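Local coordinates for protein AT-less polyketide synthase (Streptomyces platensis subsp. rosaceus, PDB 4TKT) that probably condenses acyl and malonyl units on carrier proteins, as a ketosynthase domain of the AT-less type I polyketide synthase that makes isomigrastatin, at residues V12-R17 and G254-R259; T105-G110 and V502-M507. All blocks are in the same frame, centred on the assembly; numbering follows the deposited sequence.

Interaction 1: residues V12-R17 and G254-R259; sequences VGMAGR and GAVLLR
Met14 and Val256 form a non-hydrogen-bonded pair on adjacent antiparallel strands of the thiolase-fold core, their side chains side by side and pointing the same way. With CG anti to the backbone N (chi1 -167°), the selenomethionine chain runs extended beside the valine, and its CG lies 3.6 Å from Val256 CG1; CE touches the same methyl. On the face that carries Leu257, the methyl Val12 CG2 rests 3.7 Å from Leu257 CB and also meets CG and CD2, covering the root and a branch of the leucine. Four backbone bonds tie the strands. Val12 N reaches Leu257 O at 3.0 Å, and Gly13 O accepts Leu257 N; Ala15 and Ala255 exchange both of theirs, 3.1 Å from Ala15 N to Ala255 O and 3.0 Å from Ala255 N to Ala15 O. Further on, Gly16 and Gly254 bring their CA atoms to 4.3 Å. Outside the pair, helix 366-380 packs on Met14, and helix 93-109 touches Ala15 and Ala255 on the opposite face. Arg259 pairs with Asp267 and Asp269. The contact is thus buried and mostly apolar around Met14 and Val256, with four main-chain bonds joining the strands while Val256 and Leu258 bond outward to Ala210 and Ala208.

Interaction 2: residues T105-G110 and V502-M507; sequences TLEDAG and VGREAM
Arg504, in the loop after helix 493-502 of the KS-MAT linker region, lies across Glu107 in the last turn of helix 93-109, which closes in a Schellman motif with Gly110, at positive phi, as its C-prime residue. From CB the arginine chain bends at chi2 (-65°), bringing CD up to the glutamate, 3.5 Å from Glu107 OE2. NE is 3.7 Å from that oxygen, a long salt bridge of charge alone, since OE2 stands well out of the guanidinium plane; the carboxylate and guanidinium planes are 40° apart. CZ comes under Glu107 CB, which sits 3.8 Å above the centre of the flat group. At the tip, NH1 gives a fairly straight bond to Gly503 O (3.1 Å), nearly in the guanidinium plane though well above the Gly503 carbonyl plane, and a weak, bent one to Glu107 O, while NH2 makes a weak bond to Pro603 O. Glu107 OE1 accepts from Tyr605 N, and a water donates to OE2. Replacing Arg504 by an alanine would take away the guanidinium and is likely to open a gap beneath Glu107 CB and leave Gly503 O without this donor. Close by, Gly503 CA lies 3.3 Å from Gly110 O. A second water donates to both Gly110 O and Val502 O, at 3.1 Å from the first and 3.2 Å from the second.

Overall arrangement
Helix 93-109 joins the two contacts, whose centres lie about 13 Å apart. One side of its last turns rests on the strands of interaction 1: Asp108 OD2 sits 2.9 Å from Met14 N, a probable hydrogen bond, and Thr105 CG2 packs 3.7 Å from Gly13 O. Thr105 also touches Ala255, and Ala109 touches Leu257. Another side, through Glu107 and Gly110, carries interaction 2. The sheet core is thereby linked through one helix to the linker region. The centre of interaction 1 lies about 5 Å from the centre of the chain, that of interaction 2 about 16 Å from it. Leu602, Pro603 and Tyr605, from late in the chain, also meet this junction.

Interaction 1: residues V12-R17 and G254-R259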
loop_
_atom_site.group_PDB
_atom_site.type_symbol
_atom_site.label_atom_id
_atom_site.label_comp_id
_atom_site.label_asym_id
_atom_site.label_seq_id
_atom_site.Cartn_x
_atom_site.Cartn_y
_atom_site.Cartn_z
ATOM N N VAL A 12 -0.806 -10.333 -4.926
ATOM C CA VAL A 12 -2.098 -10.936 -4.627
ATOM C C VAL A 12 -2.958 -10.099 -3.682
ATOM O O VAL A 12 -4.077 -10.485 -3.349
ATOM C CB VAL A 12 -1.925 -12.337 -4.017
ATOM C CG1 VAL A 12 -1.133 -13.221 -4.957
ATOM C CG2 VAL A 12 -1.241 -12.245 -2.666
ATOM N N GLY A 13 -2.436 -8.955 -3.257
ATOM C CA GLY A 13 -3.169 -8.071 -2.369
ATOM C C GLY A 13 -2.430 -6.767 -2.160
ATOM O O GLY A 13 -1.201 -6.725 -2.220
HETATM N N MSE A 14 -3.171 -5.694 -1.914
HETATM C CA MSE A 14 -2.541 -4.395 -1.722
HETATM C C MSE A 14 -3.354 -3.475 -0.827
HETATM O O MSE A 14 -4.583 -3.477 -0.865
HETATM C CB MSE A 14 -2.303 -3.719 -3.072
HETATM C CG MSE A 14 -1.371 -2.525 -2.998
HETATM SE SE MSE A 14 -0.862 -1.837 -4.753
HETATM C CE MSE A 14 0.763 -0.899 -4.215
ATOM N N ALA A 15 -2.653 -2.688 -0.021
ATOM C CA ALA A 15 -3.286 -1.654 0.781
ATOM C C ALA A 15 -2.472 -0.374 0.693
ATOM O O ALA A 15 -1.249 -0.415 0.547
ATOM C CB ALA A 15 -3.425 -2.099 2.217
ATOM N N GLY A 16 -3.154 0.762 0.776
ATOM C CA GLY A 16 -2.494 2.046 0.651
ATOM C C GLY A 16 -3.221 3.155 1.380
ATOM O O GLY A 16 -4.447 3.247 1.329
ATOM N N ARG A 17 -2.455 3.995 2.065
ATOM C CA ARG A 17 -3.000 5.143 2.775
ATOM C C ARG A 17 -2.141 6.364 2.471
ATOM O O ARG A 17 -1.043 6.515 3.005
ATOM C CB ARG A 17 -3.060 4.871 4.276
ATOM C CG ARG A 17 -3.716 5.968 5.091
ATOM C CD ARG A 17 -3.826 5.555 6.549
ATOM N NE ARG A 17 -4.281 6.647 7.401
ATOM C CZ ARG A 17 -4.451 6.542 8.714
ATOM N NH1 ARG A 17 -4.206 5.390 9.324
ATOM N NH2 ARG A 17 -4.867 7.586 9.419
ATOM N N GLY A 254 1.958 1.966 2.823
ATOM C CA GLY A 254 1.483 1.034 1.819
ATOM C C GLY A 254 2.177 -0.307 1.904
ATOM O O GLY A 254 3.268 -0.414 2.468
ATOM N N ALA A 255 1.543 -1.333 1.344
ATOM C CA ALA A 255 2.124 -2.670 1.327
ATOM C C ALA A 255 1.519 -3.543 0.233
ATOM O O ALA A 255 0.398 -3.308 -0.219
ATOM C CB ALA A 255 1.951 -3.339 2.679
ATOM N N VAL A 256 2.279 -4.544 -0.194
ATOM C CA VAL A 256 1.780 -5.551 -1.119
ATOM C C VAL A 256 2.070 -6.942 -0.576
ATOM O O VAL A 256 3.068 -7.154 0.113
ATOM C CB VAL A 256 2.410 -5.413 -2.520
ATOM C CG1 VAL A 256 1.799 -4.247 -3.268
ATOM C CG2 VAL A 256 3.916 -5.257 -2.415
ATOM N N LEU A 257 1.183 -7.885 -0.873
ATOM C CA LEU A 257 1.430 -9.284 -0.559
ATOM C C LEU A 257 1.991 -9.965 -1.800
ATOM O O LEU A 257 1.334 -10.011 -2.840
ATOM C CB LEU A 257 0.151 -9.978 -0.085
ATOM C CG LEU A 257 0.336 -11.334 0.604
ATOM C CD1 LEU A 257 1.265 -11.208 1.800
ATOM C CD2 LEU A 257 -1.000 -11.913 1.034
ATOM N N LEU A 258 3.213 -10.479 -1.692
ATOM C CA LEU A 258 3.906 -11.044 -2.844
ATOM C C LEU A 258 3.965 -12.566 -2.798
ATOM O O LEU A 258 4.024 -13.167 -1.725
ATOM C CB LEU A 258 5.320 -10.473 -2.942
ATOM C CG LEU A 258 5.396 -8.954 -3.079
ATOM C CD1 LEU A 258 6.836 -8.514 -3.269
ATOM C CD2 LEU A 258 4.527 -8.487 -4.232
ATOM N N ARG A 259 3.975 -13.178 -3.976
ATOM C CA ARG A 259 3.878 -14.625 -4.097
ATOM C C ARG A 259 4.299 -15.085 -5.492
ATOM O O ARG A 259 4.004 -14.410 -6.477
ATOM C CB ARG A 259 2.445 -15.067 -3.799
ATOM C CG ARG A 259 2.254 -16.553 -3.718
ATOM C CD ARG A 259 0.894 -16.900 -3.159
ATOM N NE ARG A 259 0.835 -18.310 -2.802
ATOM C CZ ARG A 259 -0.271 -18.935 -2.422
ATOM N NH1 ARG A 259 -1.414 -18.267 -2.358
ATOM N NH2 ARG A 259 -0.232 -20.223 -2.113
#

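Interaction 2: residues T105-G110 and V502-M507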
loop_
_atom_site.group_PDB
_atom_site.type_symbol
_atom_site.label_atom_id
_atom_site.label_comp_id
_atom_site.label_asym_id
_atom_site.label_seq_id
_atom_site.Cartn_x
_atom_site.Cartn_y
_atom_site.Cartn_z
ATOM N N THR A 105 -4.055 -5.400 3.979
ATOM C CA THR A 105 -3.490 -6.037 2.794
ATOM C C THR A 105 -3.893 -7.505 2.725
ATOM O O THR A 105 -4.185 -8.027 1.648
ATOM C CB THR A 105 -1.952 -5.936 2.758
ATOM O OG1 THR A 105 -1.550 -4.575 2.953
ATOM C CG2 THR A 105 -1.421 -6.422 1.418
ATOM N N LEU A 106 -3.909 -8.172 3.874
ATOM C CA LEU A 106 -4.342 -9.562 3.926
ATOM C C LEU A 106 -5.820 -9.674 3.569
ATOM O O LEU A 106 -6.233 -10.600 2.873
ATOM C CB LEU A 106 -4.082 -10.166 5.305
ATOM C CG LEU A 106 -2.767 -10.929 5.476
ATOM C CD1 LEU A 106 -1.559 -10.010 5.351
ATOM C CD2 LEU A 106 -2.751 -11.659 6.803
ATOM N N GLU A 107 -6.614 -8.721 4.042
ATOM C CA GLU A 107 -8.043 -8.737 3.771
ATOM C C GLU A 107 -8.321 -8.459 2.299
ATOM O O GLU A 107 -9.247 -9.027 1.723
ATOM C CB GLU A 107 -8.773 -7.727 4.657
ATOM C CG GLU A 107 -8.838 -8.143 6.119
ATOM C CD GLU A 107 -9.687 -7.211 6.959
ATOM O OE1 GLU A 107 -9.557 -5.980 6.801
ATOM O OE2 GLU A 107 -10.487 -7.710 7.779
ATOM N N ASP A 108 -7.515 -7.594 1.691
ATOM C CA ASP A 108 -7.640 -7.320 0.264
ATOM C C ASP A 108 -7.266 -8.558 -0.540
ATOM O O ASP A 108 -7.842 -8.823 -1.594
ATOM C CB ASP A 108 -6.761 -6.139 -0.152
ATOM C CG ASP A 108 -7.023 -5.692 -1.582
ATOM O OD1 ASP A 108 -8.198 -5.436 -1.922
ATOM O OD2 ASP A 108 -6.057 -5.601 -2.370
ATOM N N ALA A 109 -6.299 -9.314 -0.032
ATOM C CA ALA A 109 -5.852 -10.535 -0.691
ATOM C C ALA A 109 -6.855 -11.669 -0.499
ATOM O O ALA A 109 -6.836 -12.656 -1.233
ATOM C CB ALA A 109 -4.486 -10.948 -0.170
ATOM N N GLY A 110 -7.730 -11.524 0.489
ATOM C CA GLY A 110 -8.708 -12.553 0.783
ATOM C C GLY A 110 -8.097 -13.677 1.591
ATOM O O GLY A 110 -8.411 -14.848 1.387
ATOM N N VAL A 502 -13.504 -17.542 3.975
ATOM C CA VAL A 502 -12.152 -18.069 4.113
ATOM C C VAL A 502 -11.100 -16.955 4.131
ATOM O O VAL A 502 -9.925 -17.200 4.406
ATOM C CB VAL A 502 -11.844 -19.073 2.976
ATOM C CG1 VAL A 502 -11.611 -18.342 1.667
ATOM C CG2 VAL A 502 -10.654 -19.960 3.333
ATOM N N GLY A 503 -11.528 -15.724 3.866
ATOM C CA GLY A 503 -10.605 -14.604 3.795
ATOM C C GLY A 503 -10.715 -13.605 4.932
ATOM O O GLY A 503 -10.147 -12.514 4.862
ATOM N N ARG A 504 -11.447 -13.966 5.979
ATOM C CA ARG A 504 -11.565 -13.108 7.153
ATOM C C ARG A 504 -11.380 -13.909 8.435
ATOM O O ARG A 504 -11.673 -15.106 8.478
ATOM C CB ARG A 504 -12.921 -12.400 7.179
ATOM C CG ARG A 504 -13.163 -11.431 6.030
ATOM C CD ARG A 504 -12.208 -10.250 6.076
ATOM N NE ARG A 504 -12.582 -9.209 5.120
ATOM C CZ ARG A 504 -12.195 -9.184 3.848
ATOM N NH1 ARG A 504 -11.424 -10.150 3.364
ATOM N NH2 ARG A 504 -12.584 -8.194 3.056
ATOM N N GLU A 505 -10.887 -13.242 9.473
ATOM C CA GLU A 505 -10.740 -13.860 10.787
ATOM C C GLU A 505 -12.096 -13.991 11.466
ATOM O O GLU A 505 -12.875 -13.036 11.499
ATOM C CB GLU A 505 -9.804 -13.038 11.675
ATOM C CG GLU A 505 -8.522 -12.589 11.001
ATOM C CD GLU A 505 -7.505 -13.702 10.881
ATOM O OE1 GLU A 505 -7.656 -14.724 11.584
ATOM O OE2 GLU A 505 -6.554 -13.549 10.084
ATOM N N ALA A 506 -12.381 -15.168 12.008
ATOM C CA ALA A 506 -13.604 -15.363 12.776
ATOM C C ALA A 506 -13.458 -14.725 14.154
ATOM O O ALA A 506 -12.767 -15.257 15.020
ATOM C CB ALA A 506 -13.927 -16.842 12.899
HETATM N N MSE A 507 -14.109 -13.583 14.354
HETATM C CA MSE A 507 -13.947 -12.829 15.591
HETATM C C MSE A 507 -15.153 -12.984 16.518
HETATM O O MSE A 507 -16.045 -13.787 16.258
HETATM C CB MSE A 507 -13.695 -11.353 15.278
HETATM C CG MSE A 507 -12.546 -11.128 14.303
HETATM SE SE MSE A 507 -12.054 -9.249 14.082
HETATM C CE MSE A 507 -10.740 -9.442 12.644
HETATM O O HOH W 1 -10.236 -9.959 9.293
HETATM O O HOH W 2 -7.906 -17.834 2.000
#